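Local coordinates for uncharacterized protein (Staphylococcus aureus subsp. aureus Mu50, PDB 4QPV), which is of unknown function and belongs to the DUF1672 family, whose fold is built on a repeat of a kinked helix followed by three beta strands, at residues R132-K135 and E136-D139; L141-V144 and L145-K149; L225-K229 and D230-K234; D243-E246 and V247-K251. All coordinates share one frame; numbering follows the deposited sequence. Where two conformers were deposited one is given.

Contact 1. Residues R132-K135 and E136-D139; sequences RAHK and EELD
The imidazole of His134 and the carboxylate of Glu137 lie alongside each other, pointing the same way with their planes only 14° apart. Their polar link is weak: His134 ND1 donates to Glu137 OE1 over 3.5 Å with a bent N-H...O angle of 139°, OE1 approaching the ring obliquely. At the root of the ring, His134 CB rests against Leu138 CD1 at 3.8 Å. The second flat group, the carboxylate of Asp139, receives Lys135 NZ on the syn lone pair of OD2, a salt bridge of 2.8 Å. The lysine chain runs extended and then turns at its last torsion (chi4 -55°), which directs the ammonium toward OD2; Tyr131 OH bonds the other oxygen, OD1. His134 is both the first residue to leave the preceding helix and the N-cap position of the next. Leu138 N bonds to His134 O at 3.0 Å and Asp139 N to Lys135 O at 2.8 Å, starting the new helix. The contact is thus the junction between helices 116-133 and 135-147, probably a kink of the kind that marks this fold. Beyond it, Arg132 forms a salt bridge with Asp199, Ala133 packs on helix 199-212, and Leu138 touches Pro255 in the loop before strand 259-265.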
loop_
_atom_site.group_PDB
_atom_site.type_symbol
_atom_site.label_atom_id
_atom_site.label_comp_id
_atom_site.label_asym_id
_atom_site.label_seq_id
_atom_site.Cartn_x
_atom_site.Cartn_y
_atom_site.Cartn_z
ATOM N N ARG A 132 2.502 -6.405 10.482
ATOM C CA ARG A 132 2.283 -6.958 11.820
ATOM C C ARG A 132 3.555 -7.613 12.372
ATOM O O ARG A 132 3.925 -7.335 13.513
ATOM C CB ARG A 132 1.128 -7.964 11.810
ATOM C CG ARG A 132 0.875 -8.552 13.188
ATOM C CD ARG A 132 -0.263 -9.534 13.162
ATOM N NE ARG A 132 -0.436 -10.122 14.486
ATOM C CZ ARG A 132 -1.295 -11.095 14.771
ATOM N NH1 ARG A 132 -2.081 -11.596 13.824
ATOM N NH2 ARG A 132 -1.367 -11.583 16.001
ATOM N N ALA A 133 4.256 -8.425 11.554
ATOM C CA ALA A 133 5.479 -9.125 11.996
ATOM C C ALA A 133 6.617 -8.158 12.411
ATOM O O ALA A 133 7.488 -8.557 13.182
ATOM C CB ALA A 133 5.974 -10.063 10.909
ATOM N N HIS A 134 6.595 -6.905 11.915
ATOM C CA HIS A 134 7.613 -5.878 12.221
ATOM C C HIS A 134 6.959 -4.566 12.668
ATOM O O HIS A 134 7.523 -3.500 12.431
ATOM C CB HIS A 134 8.475 -5.604 10.970
ATOM C CG HIS A 134 9.161 -6.817 10.439
ATOM N ND1 HIS A 134 10.398 -7.209 10.915
ATOM C CD2 HIS A 134 8.751 -7.701 9.499
ATOM C CE1 HIS A 134 10.698 -8.320 10.262
ATOM N NE2 HIS A 134 9.736 -8.654 9.397
ATOM N N LYS A 135 5.784 -4.652 13.337
ATOM C CA LYS A 135 4.962 -3.494 13.718
ATOM C C LYS A 135 5.718 -2.431 14.518
ATOM O O LYS A 135 5.717 -1.272 14.110
ATOM C CB LYS A 135 3.701 -3.944 14.489
ATOM C CG LYS A 135 2.709 -2.811 14.720
ATOM C CD LYS A 135 1.463 -3.258 15.491
ATOM C CE LYS A 135 0.322 -2.290 15.323
ATOM N NZ LYS A 135 0.695 -0.903 15.699
ATOM N N GLU A 136 6.304 -2.793 15.662
ATOM C CA GLU A 136 6.995 -1.823 16.515
ATOM C C GLU A 136 8.066 -1.045 15.749
ATOM O O GLU A 136 8.105 0.178 15.866
ATOM C CB GLU A 136 7.607 -2.515 17.744
ATOM C CG GLU A 136 8.255 -1.550 18.732
ATOM C CD GLU A 136 8.613 -2.122 20.092
ATOM O OE1 GLU A 136 8.440 -3.346 20.299
ATOM O OE2 GLU A 136 9.064 -1.339 20.958
ATOM N N GLU A 137 8.948 -1.755 14.997
ATOM C CA GLU A 137 10.033 -1.178 14.175
ATOM C C GLU A 137 9.490 -0.236 13.111
ATOM O O GLU A 137 10.039 0.845 12.883
ATOM C CB GLU A 137 10.755 -2.313 13.422
ATOM C CG GLU A 137 11.982 -2.914 14.041
ATOM C CD GLU A 137 12.569 -3.978 13.129
ATOM O OE1 GLU A 137 11.938 -4.343 12.102
ATOM O OE2 GLU A 137 13.673 -4.455 13.461
ATOM N N LEU A 138 8.439 -0.685 12.411
ATOM C CA LEU A 138 7.859 0.113 11.329
ATOM C C LEU A 138 7.167 1.370 11.906
ATOM O O LEU A 138 7.325 2.452 11.347
ATOM C CB LEU A 138 6.908 -0.746 10.476
ATOM C CG LEU A 138 7.640 -1.755 9.566
ATOM C CD1 LEU A 138 6.670 -2.822 9.030
ATOM C CD2 LEU A 138 8.348 -1.032 8.403
ATOM N N ASP A 139 6.469 1.238 13.053
ATOM C CA ASP A 139 5.856 2.396 13.720
ATOM C C ASP A 139 6.947 3.377 14.184
ATOM O O ASP A 139 6.770 4.586 14.057
ATOM C CB ASP A 139 4.960 1.956 14.872
ATOM C CG ASP A 139 3.694 1.211 14.440
ATOM O OD1 ASP A 139 3.364 1.232 13.213
ATOM O OD2 ASP A 139 2.982 0.681 15.335
#

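Contact 2. Residues L141-V144 and L145-K149; sequences LTEV and LKEYK
Leu141, Thr142, Glu143 and Val144 each offer a carbonyl to the amide four residues on, so the two segments form the last turns of one alpha helix. The bond from Leu145 N to Leu141 O measures 2.9 Å, whereas that from Tyr148 N to Val144 O is 3.1 Å and more bent (139°), as Tyr148 leaves helical geometry. On the buried side Leu145 CD1 meets Leu141 CG at 3.9 Å, the two side chains crossing at a slant. Val144 and Tyr148 run side by side: CG1 of the valine, anti to its own amide nitrogen (chi1 173°), touches Tyr148 CD2 at 3.8 Å, and Val144 O lies at the ring edge. Water organises the outer side. Glu143 bends at chi2 (65°), and each of its carboxylate oxygens takes one water. The first molecule joins Glu143 OE1 to Lys146 NZ, bridging opposite charges that do not touch directly. The second donates to Glu143 OE2 and, in one of the two conformers of Glu147, appears to donate to Glu147 OE2 as well, a bridge between like charges that remains doubtful for the other conformer. The helix end packs against two elements: Leu141, Thr142 and Leu145 touch Tyr175 of strand 175-178, while Val144, Leu145 and Tyr148 meet helix 234-249.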
loop_
_atom_site.group_PDB
_atom_site.type_symbol
_atom_site.label_atom_id
_atom_site.label_comp_id
_atom_site.label_asym_id
_atom_site.label_seq_id
_atom_site.Cartn_x
_atom_site.Cartn_y
_atom_site.Cartn_z
ATOM N N LEU A 141 9.805 3.820 12.600
ATOM C CA LEU A 141 10.224 4.478 11.360
ATOM C C LEU A 141 9.234 5.602 10.999
ATOM O O LEU A 141 9.669 6.704 10.629
ATOM C CB LEU A 141 10.361 3.472 10.189
ATOM C CG LEU A 141 10.751 4.062 8.804
ATOM C CD1 LEU A 141 12.108 4.812 8.865
ATOM C CD2 LEU A 141 10.832 2.976 7.751
ATOM N N THR A 142 7.917 5.335 11.139
ATOM C CA THR A 142 6.889 6.343 10.824
ATOM C C THR A 142 7.110 7.607 11.664
ATOM O O THR A 142 7.133 8.719 11.124
ATOM C CB THR A 142 5.483 5.787 11.035
ATOM O OG1 THR A 142 5.359 4.589 10.264
ATOM C CG2 THR A 142 4.397 6.799 10.626
ATOM N N GLU A 143 7.332 7.418 12.964
ATOM C CA GLU A 143 7.596 8.497 13.904
ATOM C C GLU A 143 8.863 9.304 13.483
ATOM O O GLU A 143 8.825 10.535 13.468
ATOM C CB GLU A 143 7.756 7.908 15.311
ATOM C CG GLU A 143 8.019 8.957 16.376
ATOM C CD GLU A 143 6.891 9.943 16.631
ATOM O OE1 GLU A 143 5.734 9.672 16.233
ATOM O OE2 GLU A 143 7.170 10.983 17.264
ATOM N N VAL A 144 9.955 8.609 13.107
ATOM C CA VAL A 144 11.210 9.266 12.693
ATOM C C VAL A 144 10.980 10.096 11.409
ATOM O O VAL A 144 11.504 11.202 11.292
ATOM C CB VAL A 144 12.387 8.254 12.538
ATOM C CG1 VAL A 144 13.634 8.927 11.947
ATOM C CG2 VAL A 144 12.729 7.589 13.879
ATOM N N LEU A 145 10.152 9.603 10.484
ATOM C CA LEU A 145 9.876 10.333 9.246
ATOM C C LEU A 145 9.075 11.619 9.542
ATOM O O LEU A 145 9.336 12.648 8.929
ATOM C CB LEU A 145 9.174 9.427 8.224
ATOM C CG LEU A 145 10.143 8.411 7.571
ATOM C CD1 LEU A 145 9.399 7.245 6.991
ATOM C CD2 LEU A 145 11.031 9.096 6.500
ATOM N N LYS A 146 8.192 11.581 10.551
ATOM C CA LYS A 146 7.441 12.762 11.015
ATOM C C LYS A 146 8.398 13.762 11.674
ATOM O O LYS A 146 8.284 14.964 11.451
ATOM C CB LYS A 146 6.356 12.341 12.021
ATOM C CG LYS A 146 5.142 11.659 11.374
ATOM C CD LYS A 146 4.266 11.085 12.493
ATOM C CE LYS A 146 3.075 10.330 11.949
ATOM N NZ LYS A 146 2.213 9.852 13.077
ATOM N N GLU A 147 9.350 13.241 12.472
ATOM C CA GLU A 147 10.361 14.023 13.199
ATOM C C GLU A 147 11.222 14.871 12.270
ATOM O O GLU A 147 11.576 15.994 12.625
ATOM C CB GLU A 147 11.311 13.108 13.996
ATOM C CG GLU A 147 10.778 12.430 15.251
ATOM C CD GLU A 147 11.837 11.626 15.986
ATOM O OE1 GLU A 147 13.030 11.993 15.883
ATOM O OE2 GLU A 147 11.481 10.632 16.660
ATOM N N TYR A 148 11.579 14.341 11.092
ATOM C CA TYR A 148 12.502 15.054 10.210
ATOM C C TYR A 148 11.924 15.768 8.992
ATOM O O TYR A 148 12.716 16.302 8.184
ATOM C CB TYR A 148 13.609 14.076 9.780
ATOM C CG TYR A 148 14.567 13.767 10.912
ATOM C CD1 TYR A 148 15.550 14.681 11.293
ATOM C CD2 TYR A 148 14.453 12.590 11.647
ATOM C CE1 TYR A 148 16.409 14.416 12.360
ATOM C CE2 TYR A 148 15.307 12.318 12.720
ATOM C CZ TYR A 148 16.297 13.223 13.056
ATOM O OH TYR A 148 17.166 12.937 14.087
ATOM N N LYS A 149 10.567 15.839 8.874
ATOM C CA LYS A 149 9.969 16.484 7.714
ATOM C C LYS A 149 10.380 17.974 7.617
ATOM O O LYS A 149 10.577 18.447 6.495
ATOM C CB LYS A 149 8.441 16.264 7.642
ATOM C CG LYS A 149 7.590 16.858 8.748
ATOM C CD LYS A 149 6.160 16.312 8.659
ATOM C CE LYS A 149 5.160 17.277 8.061
ATOM N NZ LYS A 149 4.748 18.326 9.038
HETATM O O HOH W 1 4.143 8.418 14.528
HETATM O O HOH W 2 9.513 11.723 18.330
#

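Contact 3. Residues L225-K229 and D230-K234; sequences LFSTK and DNFTK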
loop_
_atom_site.group_PDB
_atom_site.type_symbol
_atom_site.label_atom_id
_atom_site.label_comp_id
_atom_site.label_asym_id
_atom_site.label_seq_id
_atom_site.Cartn_x
_atom_site.Cartn_y
_atom_site.Cartn_z
ATOM N N LEU A 225 8.290 10.561 -0.470
ATOM C CA LEU A 225 8.419 11.926 0.053
ATOM C C LEU A 225 8.337 12.964 -1.056
ATOM O O LEU A 225 8.831 12.759 -2.163
ATOM C CB LEU A 225 9.735 12.094 0.827
ATOM C CG LEU A 225 10.017 11.023 1.896
ATOM C CD1 LEU A 225 11.357 11.299 2.586
ATOM C CD2 LEU A 225 8.859 10.942 2.941
ATOM N N PHE A 226 7.706 14.082 -0.736
ATOM C CA PHE A 226 7.527 15.201 -1.658
ATOM C C PHE A 226 8.275 16.412 -1.105
ATOM O O PHE A 226 7.961 16.900 -0.010
ATOM C CB PHE A 226 6.027 15.492 -1.826
ATOM C CG PHE A 226 5.229 14.328 -2.368
ATOM C CD1 PHE A 226 4.735 13.338 -1.510
ATOM C CD2 PHE A 226 4.961 14.220 -3.733
ATOM C CE1 PHE A 226 3.979 12.270 -2.012
ATOM C CE2 PHE A 226 4.140 13.191 -4.223
ATOM C CZ PHE A 226 3.661 12.222 -3.358
ATOM N N SER A 227 9.282 16.899 -1.845
ATOM C CA SER A 227 10.029 18.072 -1.413
ATOM C C SER A 227 9.100 19.290 -1.235
ATOM O O SER A 227 8.141 19.444 -1.992
ATOM C CB SER A 227 11.108 18.412 -2.433
ATOM O OG SER A 227 11.818 19.570 -2.036
ATOM N N THR A 228 9.399 20.158 -0.268
ATOM C CA THR A 228 8.644 21.406 -0.090
ATOM C C THR A 228 9.376 22.555 -0.807
ATOM O O THR A 228 8.901 23.690 -0.773
ATOM C CB THR A 228 8.396 21.741 1.398
ATOM O OG1 THR A 228 9.647 21.895 2.052
ATOM C CG2 THR A 228 7.541 20.692 2.115
ATOM N N LYS A 229 10.523 22.269 -1.451
ATOM C CA LYS A 229 11.289 23.272 -2.222
ATOM C C LYS A 229 10.529 23.684 -3.469
ATOM O O LYS A 229 10.061 22.817 -4.201
ATOM C CB LYS A 229 12.663 22.738 -2.675
ATOM C CG LYS A 229 13.608 22.328 -1.559
ATOM C CD LYS A 229 14.877 21.752 -2.165
ATOM C CE LYS A 229 15.905 21.398 -1.122
ATOM N NZ LYS A 229 17.179 20.958 -1.755
ATOM N N ASP A 230 10.485 24.990 -3.766
ATOM C CA ASP A 230 9.849 25.461 -5.002
ATOM C C ASP A 230 10.714 25.066 -6.209
ATOM O O ASP A 230 10.191 24.851 -7.295
ATOM C CB ASP A 230 9.650 26.993 -4.970
ATOM C CG ASP A 230 8.950 27.543 -3.737
ATOM O OD1 ASP A 230 7.907 26.968 -3.332
ATOM O OD2 ASP A 230 9.427 28.564 -3.190
ATOM N N ASN A 231 12.028 24.902 -5.985
ATOM C CA ASN A 231 13.017 24.629 -7.027
ATOM C C ASN A 231 13.713 23.262 -6.862
ATOM O O ASN A 231 14.908 23.156 -7.143
ATOM C CB ASN A 231 14.070 25.756 -6.982
ATOM C CG ASN A 231 14.841 25.841 -5.667
ATOM O OD1 ASN A 231 14.460 25.266 -4.631
ATOM N ND2 ASN A 231 15.962 26.533 -5.682
ATOM N N PHE A 232 12.985 22.224 -6.427
ATOM C CA PHE A 232 13.568 20.898 -6.267
ATOM C C PHE A 232 14.235 20.397 -7.544
ATOM O O PHE A 232 13.646 20.473 -8.614
ATOM C CB PHE A 232 12.487 19.867 -5.844
ATOM C CG PHE A 232 12.928 18.418 -5.898
ATOM C CD1 PHE A 232 13.532 17.814 -4.798
ATOM C CD2 PHE A 232 12.756 17.661 -7.056
ATOM C CE1 PHE A 232 13.922 16.477 -4.841
ATOM C CE2 PHE A 232 13.164 16.325 -7.105
ATOM C CZ PHE A 232 13.756 15.745 -6.002
ATOM N N THR A 233 15.438 19.824 -7.409
ATOM C CA THR A 233 16.116 19.090 -8.475
ATOM C C THR A 233 16.771 17.877 -7.831
ATOM O O THR A 233 17.034 17.909 -6.633
ATOM C CB THR A 233 17.146 19.936 -9.255
ATOM O OG1 THR A 233 18.284 20.183 -8.436
ATOM C CG2 THR A 233 16.568 21.229 -9.872
ATOM N N LYS A 234 17.089 16.840 -8.611
ATOM C CA LYS A 234 17.856 15.703 -8.081
ATOM C C LYS A 234 19.237 16.194 -7.578
ATOM O O LYS A 234 19.659 15.821 -6.477
ATOM C CB LYS A 234 18.045 14.592 -9.140
ATOM C CG LYS A 234 16.788 13.795 -9.452
ATOM C CD LYS A 234 16.956 12.872 -10.660
ATOM C CE LYS A 234 17.667 11.574 -10.334
ATOM N NZ LYS A 234 17.924 10.754 -11.552
#
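Ser227 meets Phe232 through its CB, 3.4 Å from Phe232 CD1 and oblique to the ring, while its hydroxyl oxygen turns back onto the chain: OG accepts a hydrogen bond from Lys229 N, 3.1 Å away with an N-H...O angle of 158°, making an ST turn at the very end of a strand. The hydroxyl reaches that amide because OG stands anti to the serine nitrogen (chi1 179°), on the side where the chain continues. Ser227 OG also lies 3.9 Å from Phe232 CB. Between these two residues the backbone reverses through a type I beta turn from Lys229 to Phe232. Across the turn, Asn231 OD1 rests 3.7 Å from Lys229 CB, a van der Waals touch, and the CB atoms of Lys229 and Phe232 are 4.3 Å apart. The charged side chains of Lys229 and Asp230 find their polar partners elsewhere. Lys229 is extended beyond CG, and its ammonium forms a salt bridge with Glu240 and a hydrogen bond with Thr237, both on the helix that follows; Asp230 forms a salt bridge with Lys267. Thr233 then takes the N-cap position, its OG1 accepting from the backbone N of Asn236. The whole forms the connection from strand 220-227 to helix 234-249 in a beta-alpha-beta unit. Leu225 and Ser227 bond through their backbones to Ser265 of the parallel strand 259-265, Phe226 bonds to Thr155 on strand 154-155, and Phe232 packs on Ile264 and Thr237.

Contact 4. Residues D243-E246 and V247-K251; sequences DFSE and VLKKK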
loop_
_atom_site.group_PDB
_atom_site.type_symbol
_atom_site.label_atom_id
_atom_site.label_comp_id
_atom_site.label_asym_id
_atom_site.label_seq_id
_atom_site.Cartn_x
_atom_site.Cartn_y
_atom_site.Cartn_z
ATOM N N ASP A 243 22.496 12.651 3.645
ATOM C CA ASP A 243 22.626 12.987 5.061
ATOM C C ASP A 243 21.488 12.381 5.881
ATOM O O ASP A 243 21.750 11.798 6.927
ATOM C CB ASP A 243 22.711 14.502 5.266
ATOM C CG ASP A 243 23.011 14.860 6.705
ATOM O OD1 ASP A 243 24.091 14.457 7.204
ATOM O OD2 ASP A 243 22.174 15.554 7.328
ATOM N N PHE A 244 20.245 12.455 5.387
ATOM C CA PHE A 244 19.128 11.851 6.079
ATOM C C PHE A 244 19.335 10.317 6.163
ATOM O O PHE A 244 19.096 9.762 7.224
ATOM C CB PHE A 244 17.795 12.226 5.396
ATOM C CG PHE A 244 16.522 11.795 6.107
ATOM C CD1 PHE A 244 16.501 11.602 7.486
ATOM C CD2 PHE A 244 15.335 11.635 5.398
ATOM C CE1 PHE A 244 15.322 11.238 8.143
ATOM C CE2 PHE A 244 14.153 11.267 6.052
ATOM C CZ PHE A 244 14.155 11.074 7.419
ATOM N N SER A 245 19.841 9.648 5.090
ATOM C CA SER A 245 20.123 8.196 5.152
ATOM C C SER A 245 21.123 7.897 6.280
ATOM O O SER A 245 20.923 6.953 7.054
ATOM C CB SER A 245 20.683 7.683 3.830
ATOM O OG SER A 245 21.056 6.323 3.964
ATOM N N GLU A 246 22.174 8.721 6.396
ATOM C CA GLU A 246 23.171 8.546 7.458
ATOM C C GLU A 246 22.531 8.684 8.846
ATOM O O GLU A 246 22.823 7.876 9.723
ATOM C CB GLU A 246 24.352 9.523 7.290
ATOM C CG GLU A 246 25.179 9.195 6.049
ATOM C CD GLU A 246 25.680 7.762 5.942
ATOM O OE1 GLU A 246 26.309 7.274 6.906
ATOM O OE2 GLU A 246 25.414 7.116 4.905
ATOM N N VAL A 247 21.623 9.655 9.020
ATOM C CA VAL A 247 20.882 9.851 10.273
ATOM C C VAL A 247 20.048 8.567 10.589
ATOM O O VAL A 247 20.149 8.020 11.693
ATOM C CB VAL A 247 20.005 11.131 10.203
ATOM C CG1 VAL A 247 18.981 11.198 11.351
ATOM C CG2 VAL A 247 20.878 12.379 10.177
ATOM N N LEU A 248 19.305 8.061 9.597
ATOM C CA LEU A 248 18.470 6.857 9.725
ATOM C C LEU A 248 19.284 5.611 10.115
ATOM O O LEU A 248 18.859 4.864 11.004
ATOM C CB LEU A 248 17.689 6.612 8.414
ATOM C CG LEU A 248 16.624 7.656 8.105
ATOM C CD1 LEU A 248 16.050 7.469 6.714
ATOM C CD2 LEU A 248 15.507 7.649 9.162
ATOM N N LYS A 249 20.475 5.413 9.508
ATOM C CA LYS A 249 21.349 4.266 9.827
ATOM C C LYS A 249 21.742 4.218 11.306
ATOM O O LYS A 249 21.990 3.123 11.835
ATOM C CB LYS A 249 22.629 4.268 8.981
ATOM C CG LYS A 249 22.397 4.002 7.500
ATOM C CD LYS A 249 23.671 4.270 6.706
ATOM C CE LYS A 249 23.393 4.245 5.227
ATOM N NZ LYS A 249 24.640 4.409 4.435
ATOM N N LYS A 250 21.766 5.387 11.975
ATOM C CA LYS A 250 22.149 5.494 13.394
ATOM C C LYS A 250 20.950 5.366 14.361
ATOM O O LYS A 250 21.156 5.371 15.578
ATOM C CB LYS A 250 22.900 6.805 13.661
ATOM C CG LYS A 250 24.263 6.877 13.007
ATOM C CD LYS A 250 24.886 8.219 13.327
ATOM C CE LYS A 250 26.175 8.465 12.594
ATOM N NZ LYS A 250 26.827 9.708 13.078
ATOM N N LYS A 251 19.723 5.213 13.832
ATOM C CA LYS A 251 18.527 5.011 14.652
ATOM C C LYS A 251 18.428 3.525 14.927
ATOM O O LYS A 251 18.209 2.744 13.999
ATOM C CB LYS A 251 17.245 5.536 13.945
ATOM C CG LYS A 251 17.273 7.015 13.598
ATOM C CD LYS A 251 17.079 7.938 14.790
ATOM C CE LYS A 251 17.728 9.246 14.440
ATOM N NZ LYS A 251 17.279 10.364 15.282
#
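Leu248 sits over one face of the Phe244 ring, its CD1 4.0 Å from the centroid and only 8° off the ring normal, a CH-pi contact made almost straight above the centre. The other methyl, CD2, reaches toward the rim and lies 3.7 Å from Phe244 CE1. Val247 CB instead approaches the ring's edge, 4.5 Å from Phe244 CD1. Phe244 holds CG anti to its backbone nitrogen, which leans the ring along the helix toward the residue one turn later. On another side of the helix Glu246 and Lys249 form a salt bridge, with Lys249 NZ 2.9 Å from Glu246 OE2. The ammonium meets that oxygen on the syn side but stands 27° out of the carboxylate plane. A bend at chi2 (-54°) folds the glutamate back to this meeting, while the lysine, extended beyond CG, passes Ser245 OG with its CE at 3.4 Å. Backbone bonds between residues four apart set Phe244 against Leu248 and Ser245 against Lys249: Leu248 N bonds to Phe244 O and Lys249 N to Ser245 O, each at 2.9 Å. Further out, Tyr152 stacks with the Phe244 ring and bonds Asp243 OD2, and Ser245 OG bonds Gly285 O. This stretch is the C-terminal part of helix 234-249, the helix of the beta-alpha-beta unit between parallel strands 220-227 and 259-265. Phe244 and Leu248 both pack on Leu262 of strand 259-265, and they also meet Leu145 and Val144, respectively, of helix 135-147.

In the fold
Contacts 1 and 2 follow one another along helix 135-147, the first at its start and the second at its end, with centres 15 Å apart. Contacts 3 and 4 lie at the entrance and the C-terminal part of helix 234-249; their centres are 20 Å apart. The two helices meet where contact 2 touches contact 4: Val144 CG1 packs 3.6 Å from Leu248 CD2, Tyr148 CB lies 3.7 Å from Phe244 CE1, and Tyr148 OH probably hydrogen-bonds Lys251 NZ at 2.8 Å. Contact 1 stands furthest from contact 3, 29 Å between centres. No active site or ligand is known for this protein, so the contacts can be related only through the fold.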